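Local structure of agmatine N-acetyltransferase (Drosophila melanogaster, 7CIW) at residues Ser124-His129 with Glu148-Arg153. The protein probably transfers acyl groups from coenzyme A thioesters to the amine of agmatine and perhaps of arylalkylamines such as dopamine and serotonin. The protein carries 1 engineered substitution. Numbering follows the deposited sequence.
Sequences SCLHVH and ETVAQR. With G0R (N-(4-carbamimidamidobutyl)ethanamide), chain C.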
loop_
_atom_site.group_PDB
_atom_site.type_symbol
_atom_site.label_atom_id
_atom_site.label_comp_id
_atom_site.label_asym_id
_atom_site.label_seq_id
_atom_site.Cartn_x
_atom_site.Cartn_y
_atom_site.Cartn_z
ATOM N N SER A 124 11.384 7.449 11.779
ATOM C CA SER A 124 10.784 7.358 10.459
ATOM C C SER A 124 10.333 5.925 10.238
ATOM O O SER A 124 10.722 5.007 10.961
ATOM C CB SER A 124 11.773 7.770 9.369
ATOM O OG SER A 124 12.857 6.853 9.311
ATOM N N CYS A 125 9.534 5.743 9.195
ATOM C CA CYS A 125 9.068 4.417 8.826
ATOM C C CYS A 125 8.952 4.369 7.308
ATOM O O CYS A 125 8.650 5.378 6.672
ATOM C CB CYS A 125 7.722 4.110 9.513
ATOM S SG CYS A 125 7.034 2.451 9.238
ATOM N N LEU A 126 9.233 3.206 6.729
ATOM C CA LEU A 126 8.956 2.990 5.313
ATOM C C LEU A 126 7.582 2.348 5.194
ATOM O O LEU A 126 7.380 1.218 5.643
ATOM C CB LEU A 126 10.031 2.114 4.670
ATOM C CG LEU A 126 9.968 1.938 3.157
ATOM C CD1 LEU A 126 9.892 3.275 2.444
ATOM C CD2 LEU A 126 11.203 1.184 2.689
ATOM N N HIS A 127 6.639 3.063 4.596
ATOM C CA HIS A 127 5.262 2.596 4.517
ATOM C C HIS A 127 4.955 2.037 3.136
ATOM O O HIS A 127 5.219 2.694 2.125
ATOM C CB HIS A 127 4.309 3.744 4.837
ATOM C CG HIS A 127 2.882 3.321 4.957
ATOM N ND1 HIS A 127 2.376 2.736 6.096
ATOM C CD2 HIS A 127 1.859 3.365 4.067
ATOM C CE1 HIS A 127 1.098 2.454 5.912
ATOM N NE2 HIS A 127 0.760 2.819 4.689
ATOM N N VAL A 128 4.361 0.847 3.092
ATOM C CA VAL A 128 3.966 0.226 1.827
ATOM C C VAL A 128 2.562 0.710 1.472
ATOM O O VAL A 128 1.588 0.376 2.153
ATOM C CB VAL A 128 4.028 -1.301 1.906
ATOM C CG1 VAL A 128 3.492 -1.931 0.621
ATOM C CG2 VAL A 128 5.465 -1.739 2.181
ATOM N N HIS A 129 2.464 1.518 0.405
ATOM C CA HIS A 129 1.208 2.114 -0.030
ATOM C C HIS A 129 0.403 1.234 -0.978
ATOM O O HIS A 129 -0.819 1.398 -1.056
ATOM C CB HIS A 129 1.473 3.467 -0.711
ATOM C CG HIS A 129 1.989 4.513 0.224
ATOM N ND1 HIS A 129 1.212 5.063 1.219
ATOM C CD2 HIS A 129 3.209 5.095 0.330
ATOM C CE1 HIS A 129 1.928 5.949 1.890
ATOM N NE2 HIS A 129 3.147 5.976 1.382
ATOM N N GLU A 148 9.883 -8.270 0.704
ATOM C CA GLU A 148 11.256 -8.433 1.168
ATOM C C GLU A 148 12.185 -7.431 0.493
ATOM O O GLU A 148 13.109 -6.903 1.124
ATOM C CB GLU A 148 11.725 -9.864 0.918
ATOM C CG GLU A 148 10.981 -10.885 1.781
ATOM C CD GLU A 148 11.578 -11.024 3.175
ATOM O OE1 GLU A 148 12.464 -10.217 3.531
ATOM O OE2 GLU A 148 11.158 -11.940 3.918
ATOM N N THR A 149 11.945 -7.146 -0.787
ATOM C CA THR A 149 12.756 -6.147 -1.481
ATOM C C THR A 149 12.601 -4.781 -0.838
ATOM O O THR A 149 13.582 -4.043 -0.674
ATOM C CB THR A 149 12.363 -6.100 -2.960
ATOM O OG1 THR A 149 12.516 -7.409 -3.519
ATOM C CG2 THR A 149 13.231 -5.107 -3.729
ATOM N N VAL A 150 11.369 -4.428 -0.463
ATOM C CA VAL A 150 11.129 -3.163 0.222
ATOM C C VAL A 150 11.847 -3.136 1.563
ATOM O O VAL A 150 12.447 -2.122 1.937
ATOM C CB VAL A 150 9.620 -2.927 0.388
ATOM C CG1 VAL A 150 9.365 -1.735 1.326
ATOM C CG2 VAL A 150 8.997 -2.708 -0.982
ATOM N N ALA A 151 11.772 -4.237 2.326
ATOM C CA ALA A 151 12.448 -4.260 3.618
ATOM C C ALA A 151 13.943 -4.013 3.473
ATOM O O ALA A 151 14.538 -3.305 4.291
ATOM C CB ALA A 151 12.210 -5.593 4.334
ATOM N N GLN A 152 14.576 -4.611 2.459
ATOM C CA GLN A 152 16.011 -4.398 2.278
ATOM C C GLN A 152 16.305 -2.962 1.874
ATOM O O GLN A 152 17.297 -2.372 2.325
ATOM C CB GLN A 152 16.577 -5.360 1.229
ATOM C CG GLN A 152 18.093 -5.234 1.075
ATOM C CD GLN A 152 18.830 -5.535 2.371
ATOM O OE1 GLN A 152 18.620 -6.582 2.974
ATOM N NE2 GLN A 152 19.693 -4.614 2.807
ATOM N N ARG A 153 15.452 -2.383 1.032
ATOM C CA ARG A 153 15.611 -0.980 0.678
ATOM C C ARG A 153 15.463 -0.100 1.910
ATOM O O ARG A 153 16.188 0.893 2.073
ATOM C CB ARG A 153 14.591 -0.615 -0.399
ATOM C CG ARG A 153 14.504 0.854 -0.757
ATOM C CD ARG A 153 15.782 1.364 -1.382
ATOM N NE ARG A 153 15.572 2.678 -1.987
ATOM C CZ ARG A 153 16.548 3.505 -2.332
ATOM N NH1 ARG A 153 17.810 3.153 -2.132
ATOM N NH2 ARG A 153 16.258 4.685 -2.868
HETATM C C10 G0R C . -5.285 3.735 -2.808
HETATM N N12 G0R C . -6.580 3.462 -3.419
HETATM C C1 G0R C . -0.454 -2.389 0.556
HETATM C C2 G0R C . -1.802 -1.863 0.067
HETATM C C5 G0R C . -3.938 -0.603 0.559
HETATM C C6 G0R C . -3.868 0.906 0.313
HETATM C C7 G0R C . -5.246 1.530 0.066
HETATM C C8 G0R C . -5.572 1.876 -1.392
HETATM N N4 G0R C . -2.647 -1.124 0.981
HETATM N N9 G0R C . -4.830 3.015 -1.884
HETATM N N11 G0R C . -4.492 4.848 -3.267
HETATM O O3 G0R C . -2.143 -2.049 -1.054
#
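Leu126 and Val128 of the strand face Val150 of the helix across a backbone separation of 8.1 Å between the CA atoms of Val128 and Val150, and 8.2 Å between those of Leu126 and Ala151. One methyl carries most of the side-chain contact: Val150 CG1 lies 3.7 Å from Leu126 CD2 and 4.0 Å from Val128 CG2, so it meets two side chains that stand two residues apart on one face of the strand. With chi1 at 170°, this methyl is anti to the backbone N of Val150, which extends it from the helix toward the sheet. Leu126 CD2 also approaches the helix backbone, 3.6 Å from Val150 O. Val128 divides its branches between two tasks: CG2 meets Val150, whereas CG1 comes within 4.0 Å of C1, the acetyl methyl of the bound N-(4-carbamimidamidobutyl)ethanamide.

The intervening His127 points to the other side of the sheet, where its ND1 is hydrogen-bonded to Ser163 OG. Val75 and Ala77 of strand 70-80 and Phe63 of strand 62-67 also touch Val150, extending the apolar surface under the helix. The two segments belong to a beta-alpha-beta unit of the GNAT fold, in which strand 125-133 and strand 161-166 are parallel neighbours and helix 142-156 covers one sheet face. No hydrogen bond crosses the contact, and only 152 Å² is buried in total; the joint therefore rests on dispersion and exclusion of water, with Val128 carrying this apolar layer from the helix to the acetyl end of the ligand.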